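Local coordinates for globin (Chloroflexus aurantiacus, PDB 5D1V), which binds heme and, as a group II truncated hemoglobin, probably binds and carries oxygen, at residues Ala14-Arg17 against Arg18-Asp21; Met92-Ala95 against Leu96-Gly100; Val101-Pro104 against Ala105-Val108. All blocks are in the same frame, centred on the assembly; numbering follows the deposited sequence.

Interaction 1 (Ala14-Arg17 against Arg18-Asp21); sequences ATFR and RIVD
Four successive i to i+4 backbone hydrogen bonds, each reaching from one of Arg-18 to Asp-21 back to one of Ala-14 to Arg-17, carry helix 13-28 unbroken through this contact; the straightest runs from Ile-19 N to Thr-15 O, 3.0 Å at 165°. On one flank the long side chain of Arg-18 doubles back along the helix. Arg-18 CG sits 3.4 Å from Ala-14 O, and the bend at chi3 (-57°) then swings the group round so that Thr-15 CA lies 3.5 Å above the plane of the Arg-18 guanidinium, off toward its rim. Arg-18 NH2 passes 3.6 Å from Thr-15 CG2. The polar ends are held by other residues: Arg-18 NH2 bonds to Ala-99 O, and Thr-15 OG1 to Ile-10 O. Threonine suits its place because its hydroxyl can turn to that carbonyl while its methyl, Thr-15 CG2, stays with the hydrocarbon, 4.2 Å from Ile-19 CD1. The same Ile-19 CD1 lies 4.3 Å from Phe-16 CD1, and Phe-16 and Ile-19 share the buried side. Arg-17 and Asp-21, on the exposed side, form salt bridges with Glu-13 and Lys-45 respectively. The apolar side chains face the neighbouring helices: Phe-16 rests on Leu-52 and Met-53 of helix 42-55, while Ile-19 meets Met-92 and Leu-96 of helix 82-98 and, together with Phe-16, Met-109 of helix 105-119.

Interaction 2 (Met92-Ala95 against Leu96-Gly100); sequences MLAA and LNEAG
Glu-98 N donates to Ala-94 O over 2.8 Å, the shortest polar bond between Met-92 to Ala-95 and Leu-96 to Gly-100. Ala-94 O also lies 3.3 Å from Glu-98 CG, because chi1 of -67° sets CG beside the backbone N; the extended remainder leads the carboxylate out to the exposed side, where it has a long, weak ion pair with Arg-26. Leu-96 N bonds to Met-92 O, and Asn-97 N to Leu-93 O, in the regular helical pattern. Leucines one turn apart meet through their methyls, Leu-93 CD2 lying 4.3 Å from Leu-96 CD1. Leu-96 then presses on Met-109 and Phe-113 of helix 105-119, a buried place where a branched apolar chain is apt. Ala-95 and Ala-99 are small where helix 13-28 comes near. The side chain of Met-92, flexible and apolar, is about 6 Å from the heme and about 4 Å from that of the heme-binding Trp-88. Toward the end of the helix the pattern slackens: the bond from Ala-99 N to Ala-95 O bends to 142°. Gly-100 then takes a positive phi of 79°, readily adopted without a side chain, and Gly-100 N bonds weakly to Asn-97 O at 3.3 Å. With a probable bond from Val-101 N to Leu-96 O, this forms a Schellman motif, the classic C-terminal ending of an alpha helix.

Interaction 3 (Val101-Pro104 against Ala105-Val108); sequences VPEP and ARSV
Val-101 and Arg-106 make the tightly packed part of this turn into helix 105-119. Val-101 CG1 lies 3.8 Å from Arg-106 CB, and a bend at chi3 curls the arginine back to the valine's own carbonyl. Arg-106 NE donates to Val-101 O over 3.0 Å at 163°, with the oxygen at the edge of the guanidinium and in its plane; Arg-106 NH2 adds a weak bond to the same atom. Replacing Arg-106 by alanine would keep the CB touching Val-101 but would probably leave Val-101 O without its two side-chain donors. Arg-106 N bonds to Pro-102 O.

The solvent side has little packing and relies on polar contacts, one of them short. Glu-103, bent at chi2 (-78°), reaches Ser-107, and Ser-107 OG donates to Glu-103 OE2 at 2.6 Å on the syn side of the carboxylate; Ser-107 N adds only a weak bond. Pro-104, after a cis peptide bond, has no N-H needing an acceptor, which suits a place just before the helix. Glu-103 OE1 stands 4.2 Å from Arg-106 NE, well out of the guanidinium plane, so only charges attract; beside this cation and the helix's first turn the carboxylate would probably be favoured electrostatically.

In the fold
From the N terminus, interaction 1 comes early in helix 13-28, interaction 2 ends helix 82-98, and interaction 3 follows directly, turning the chain into helix 105-119. Each joins adjacent segments, so the three stand in series; none nests in or crosses another, and none closes a long loop. Ile-19 brings them together in space: Ile-19 CG1 lies 3.7 Å from Ala-99 CB of interaction 2, and Ile-19 CD1 3.8 Å from Val-101 CG2 of interaction 3. Interactions 2 and 3 also meet where Leu-96 CB packs 4.1 Å from Arg-106 CG. Helix 13-28 is thus tied to the hairpin of the two last helices in this globin.

Interaction 1 (Ala14-Arg17 against Arg18-Asp21)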
loop_
_atom_site.group_PDB
_atom_site.type_symbol
_atom_site.label_atom_id
_atom_site.label_comp_id
_atom_site.label_asym_id
_atom_site.label_seq_id
_atom_site.Cartn_x
_atom_site.Cartn_y
_atom_site.Cartn_z
ATOM N N ALA A 14 -13.741 13.797 -16.621
ATOM C CA ALA A 14 -14.269 14.096 -15.307
ATOM C C ALA A 14 -13.597 13.247 -14.221
ATOM O O ALA A 14 -13.294 13.734 -13.138
ATOM C CB ALA A 14 -15.749 13.892 -15.303
ATOM N N THR A 15 -13.311 11.991 -14.526
ATOM C CA THR A 15 -12.686 11.091 -13.552
ATOM C C THR A 15 -11.238 11.487 -13.314
ATOM O O THR A 15 -10.766 11.505 -12.186
ATOM C CB THR A 15 -12.801 9.654 -14.026
ATOM O OG1 THR A 15 -14.196 9.351 -14.201
ATOM C CG2 THR A 15 -12.218 8.684 -13.016
ATOM N N PHE A 16 -10.527 11.835 -14.375
ATOM C CA PHE A 16 -9.135 12.264 -14.213
ATOM C C PHE A 16 -9.032 13.561 -13.406
ATOM O O PHE A 16 -8.062 13.762 -12.658
ATOM C CB PHE A 16 -8.487 12.390 -15.582
ATOM C CG PHE A 16 -8.151 11.045 -16.180
ATOM C CD1 PHE A 16 -7.012 10.370 -15.800
ATOM C CD2 PHE A 16 -9.012 10.450 -17.063
ATOM C CE1 PHE A 16 -6.730 9.113 -16.322
ATOM C CE2 PHE A 16 -8.745 9.204 -17.580
ATOM C CZ PHE A 16 -7.608 8.536 -17.214
ATOM N N ARG A 17 -10.047 14.412 -13.507
ATOM C CA ARG A 17 -10.045 15.655 -12.730
ATOM C C ARG A 17 -10.129 15.289 -11.246
ATOM O O ARG A 17 -9.369 15.836 -10.422
ATOM C CB ARG A 17 -11.190 16.582 -13.137
ATOM C CG ARG A 17 -10.939 17.349 -14.425
ATOM C CD ARG A 17 -12.054 18.354 -14.684
ATOM N NE ARG A 17 -11.946 19.012 -15.991
ATOM C CZ ARG A 17 -11.217 20.096 -16.232
ATOM N NH1 ARG A 17 -10.530 20.665 -15.256
ATOM N NH2 ARG A 17 -11.171 20.620 -17.458
ATOM N N ARG A 18 -11.006 14.336 -10.917
ATOM C CA ARG A 18 -11.154 13.880 -9.520
ATOM C C ARG A 18 -9.834 13.262 -9.006
ATOM O O ARG A 18 -9.401 13.557 -7.882
ATOM C CB ARG A 18 -12.292 12.858 -9.356
ATOM C CG ARG A 18 -13.679 13.393 -9.729
ATOM C CD ARG A 18 -14.811 12.556 -9.125
ATOM N NE ARG A 18 -14.745 11.152 -9.511
ATOM C CZ ARG A 18 -15.204 10.668 -10.653
ATOM N NH1 ARG A 18 -15.773 11.468 -11.546
ATOM N NH2 ARG A 18 -15.100 9.374 -10.901
ATOM N N ILE A 19 -9.225 12.404 -9.820
ATOM C CA ILE A 19 -7.976 11.743 -9.461
ATOM C C ILE A 19 -6.916 12.791 -9.139
ATOM O O ILE A 19 -6.276 12.727 -8.105
ATOM C CB ILE A 19 -7.500 10.812 -10.594
ATOM C CG1 ILE A 19 -8.414 9.588 -10.715
ATOM C CG2 ILE A 19 -6.101 10.325 -10.331
ATOM C CD1 ILE A 19 -8.156 8.747 -11.971
ATOM N N VAL A 20 -6.723 13.746 -10.042
ATOM C CA VAL A 20 -5.599 14.687 -9.926
ATOM C C VAL A 20 -5.856 15.670 -8.787
ATOM O O VAL A 20 -4.920 16.038 -8.088
ATOM C CB VAL A 20 -5.345 15.423 -11.261
ATOM C CG1 VAL A 20 -4.312 16.508 -11.089
ATOM C CG2 VAL A 20 -4.896 14.440 -12.329
ATOM N N ASP A 21 -7.108 16.076 -8.585
ATOM C CA ASP A 21 -7.442 16.938 -7.450
ATOM C C ASP A 21 -7.026 16.261 -6.129
ATOM O O ASP A 21 -6.463 16.894 -5.240
ATOM C CB ASP A 21 -8.942 17.271 -7.382
ATOM C CG ASP A 21 -9.388 18.328 -8.402
ATOM O OD1 ASP A 21 -8.562 18.885 -9.149
ATOM O OD2 ASP A 21 -10.597 18.604 -8.426
#

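Interaction 2 (Met92-Ala95 against Leu96-Gly100)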
loop_
_atom_site.group_PDB
_atom_site.type_symbol
_atom_site.label_atom_id
_atom_site.label_comp_id
_atom_site.label_asym_id
_atom_site.label_seq_id
_atom_site.Cartn_x
_atom_site.Cartn_y
_atom_site.Cartn_z
ATOM N N MET A 92 -0.848 8.564 -5.209
ATOM C CA MET A 92 -1.567 8.285 -6.448
ATOM C C MET A 92 -2.427 7.057 -6.269
ATOM O O MET A 92 -3.556 6.984 -6.773
ATOM C CB MET A 92 -0.638 8.081 -7.651
ATOM C CG MET A 92 -1.439 7.905 -8.981
ATOM S SD MET A 92 -2.447 9.361 -9.421
ATOM C CE MET A 92 -1.197 10.502 -9.964
ATOM N N LEU A 93 -1.926 6.054 -5.570
ATOM C CA LEU A 93 -2.796 4.911 -5.343
ATOM C C LEU A 93 -4.021 5.299 -4.510
ATOM O O LEU A 93 -5.131 4.831 -4.777
ATOM C CB LEU A 93 -2.010 3.782 -4.682
ATOM C CG LEU A 93 -0.900 3.275 -5.597
ATOM C CD1 LEU A 93 -0.216 2.066 -4.954
ATOM C CD2 LEU A 93 -1.371 2.938 -6.995
ATOM N N ALA A 94 -3.837 6.144 -3.503
ATOM C CA ALA A 94 -4.974 6.600 -2.709
ATOM C C ALA A 94 -5.954 7.367 -3.581
ATOM O O ALA A 94 -7.172 7.217 -3.442
ATOM C CB ALA A 94 -4.504 7.461 -1.542
ATOM N N ALA A 95 -5.437 8.182 -4.493
ATOM C CA ALA A 95 -6.304 8.989 -5.345
ATOM C C ALA A 95 -7.189 8.090 -6.238
ATOM O O ALA A 95 -8.372 8.380 -6.409
ATOM C CB ALA A 95 -5.476 9.950 -6.182
ATOM N N LEU A 96 -6.621 7.013 -6.801
ATOM C CA LEU A 96 -7.407 6.050 -7.583
ATOM C C LEU A 96 -8.521 5.448 -6.765
ATOM O O LEU A 96 -9.657 5.314 -7.224
ATOM C CB LEU A 96 -6.530 4.928 -8.097
ATOM C CG LEU A 96 -5.450 5.333 -9.091
ATOM C CD1 LEU A 96 -4.679 4.065 -9.464
ATOM C CD2 LEU A 96 -6.042 6.001 -10.344
ATOM N N ASN A 97 -8.194 5.076 -5.544
ATOM C CA ASN A 97 -9.205 4.482 -4.672
ATOM C C ASN A 97 -10.298 5.484 -4.291
ATOM O O ASN A 97 -11.487 5.174 -4.392
ATOM C CB ASN A 97 -8.529 3.888 -3.443
ATOM C CG ASN A 97 -7.728 2.627 -3.778
ATOM O OD1 ASN A 97 -7.049 2.553 -4.815
ATOM N ND2 ASN A 97 -7.830 1.619 -2.915
ATOM N N GLU A 98 -9.910 6.697 -3.890
ATOM C CA GLU A 98 -10.866 7.712 -3.471
ATOM C C GLU A 98 -11.699 8.282 -4.628
ATOM O O GLU A 98 -12.836 8.665 -4.413
ATOM C CB GLU A 98 -10.136 8.827 -2.740
ATOM C CG GLU A 98 -9.564 8.350 -1.437
ATOM C CD GLU A 98 -8.910 9.459 -0.637
ATOM O OE1 GLU A 98 -9.252 10.640 -0.843
ATOM O OE2 GLU A 98 -8.059 9.127 0.206
ATOM N N ALA A 99 -11.180 8.263 -5.851
ATOM C CA ALA A 99 -11.896 8.791 -7.012
ATOM C C ALA A 99 -12.924 7.807 -7.551
ATOM O O ALA A 99 -13.695 8.147 -8.436
ATOM C CB ALA A 99 -10.934 9.156 -8.101
ATOM N N GLY A 100 -12.920 6.591 -7.022
ATOM C CA GLY A 100 -13.885 5.588 -7.414
ATOM C C GLY A 100 -13.594 4.888 -8.731
ATOM O O GLY A 100 -14.508 4.467 -9.427
#

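Interaction 3 (Val101-Pro104 against Ala105-Val108)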
loop_
_atom_site.group_PDB
_atom_site.type_symbol
_atom_site.label_atom_id
_atom_site.label_comp_id
_atom_site.label_asym_id
_atom_site.label_seq_id
_atom_site.Cartn_x
_atom_site.Cartn_y
_atom_site.Cartn_z
ATOM N N VAL A 101 -12.324 4.725 -9.063
ATOM C CA VAL A 101 -11.967 4.085 -10.312
ATOM C C VAL A 101 -12.311 2.608 -10.210
ATOM O O VAL A 101 -11.835 1.941 -9.301
ATOM C CB VAL A 101 -10.483 4.278 -10.629
ATOM C CG1 VAL A 101 -10.128 3.643 -11.950
ATOM C CG2 VAL A 101 -10.137 5.781 -10.620
ATOM N N PRO A 102 -13.144 2.097 -11.136
ATOM C CA PRO A 102 -13.581 0.701 -11.103
ATOM C C PRO A 102 -12.514 -0.283 -11.544
ATOM O O PRO A 102 -11.625 0.075 -12.326
ATOM C CB PRO A 102 -14.733 0.683 -12.108
ATOM C CG PRO A 102 -14.303 1.653 -13.131
ATOM C CD PRO A 102 -13.695 2.785 -12.314
ATOM N N GLU A 103 -12.624 -1.510 -11.052
ATOM C CA GLU A 103 -11.809 -2.618 -11.547
ATOM C C GLU A 103 -12.464 -3.142 -12.821
ATOM O O GLU A 103 -13.679 -3.020 -12.987
ATOM C CB GLU A 103 -11.711 -3.725 -10.498
ATOM C CG GLU A 103 -11.058 -3.306 -9.218
ATOM C CD GLU A 103 -9.560 -3.256 -9.335
ATOM O OE1 GLU A 103 -8.879 -2.928 -8.336
ATOM O OE2 GLU A 103 -9.059 -3.553 -10.430
ATOM N N PRO A 104 -11.676 -3.732 -13.731
ATOM C CA PRO A 104 -10.228 -3.959 -13.735
ATOM C C PRO A 104 -9.377 -2.743 -14.141
ATOM O O PRO A 104 -8.144 -2.788 -14.029
ATOM C CB PRO A 104 -10.068 -5.089 -14.754
ATOM C CG PRO A 104 -11.217 -4.889 -15.701
ATOM C CD PRO A 104 -12.343 -4.390 -14.870
ATOM N N ALA A 105 -10.014 -1.674 -14.585
ATOM C CA ALA A 105 -9.269 -0.543 -15.112
ATOM C C ALA A 105 -8.325 0.006 -14.051
ATOM O O ALA A 105 -7.197 0.370 -14.361
ATOM C CB ALA A 105 -10.216 0.539 -15.592
ATOM N N ARG A 106 -8.804 0.106 -12.806
ATOM C CA ARG A 106 -7.970 0.611 -11.714
ATOM C C ARG A 106 -6.671 -0.170 -11.587
ATOM O O ARG A 106 -5.606 0.407 -11.318
ATOM C CB ARG A 106 -8.700 0.554 -10.373
ATOM C CG ARG A 106 -7.901 1.188 -9.220
ATOM C CD ARG A 106 -8.338 0.647 -7.844
ATOM N NE ARG A 106 -9.671 1.112 -7.461
ATOM C CZ ARG A 106 -10.162 1.078 -6.219
ATOM N NH1 ARG A 106 -9.434 0.604 -5.208
ATOM N NH2 ARG A 106 -11.388 1.528 -5.988
ATOM N N SER A 107 -6.743 -1.489 -11.754
ATOM C CA SER A 107 -5.549 -2.332 -11.648
ATOM C C SER A 107 -4.538 -2.025 -12.740
ATOM O O SER A 107 -3.336 -2.024 -12.493
ATOM C CB SER A 107 -5.906 -3.811 -11.718
ATOM O OG SER A 107 -6.523 -4.266 -10.518
ATOM N N VAL A 108 -5.034 -1.778 -13.946
ATOM C CA VAL A 108 -4.151 -1.440 -15.081
ATOM C C VAL A 108 -3.396 -0.152 -14.761
ATOM O O VAL A 108 -2.190 -0.059 -14.969
ATOM C CB VAL A 108 -4.933 -1.293 -16.420
ATOM C CG1 VAL A 108 -3.992 -0.834 -17.546
ATOM C CG2 VAL A 108 -5.638 -2.616 -16.816
#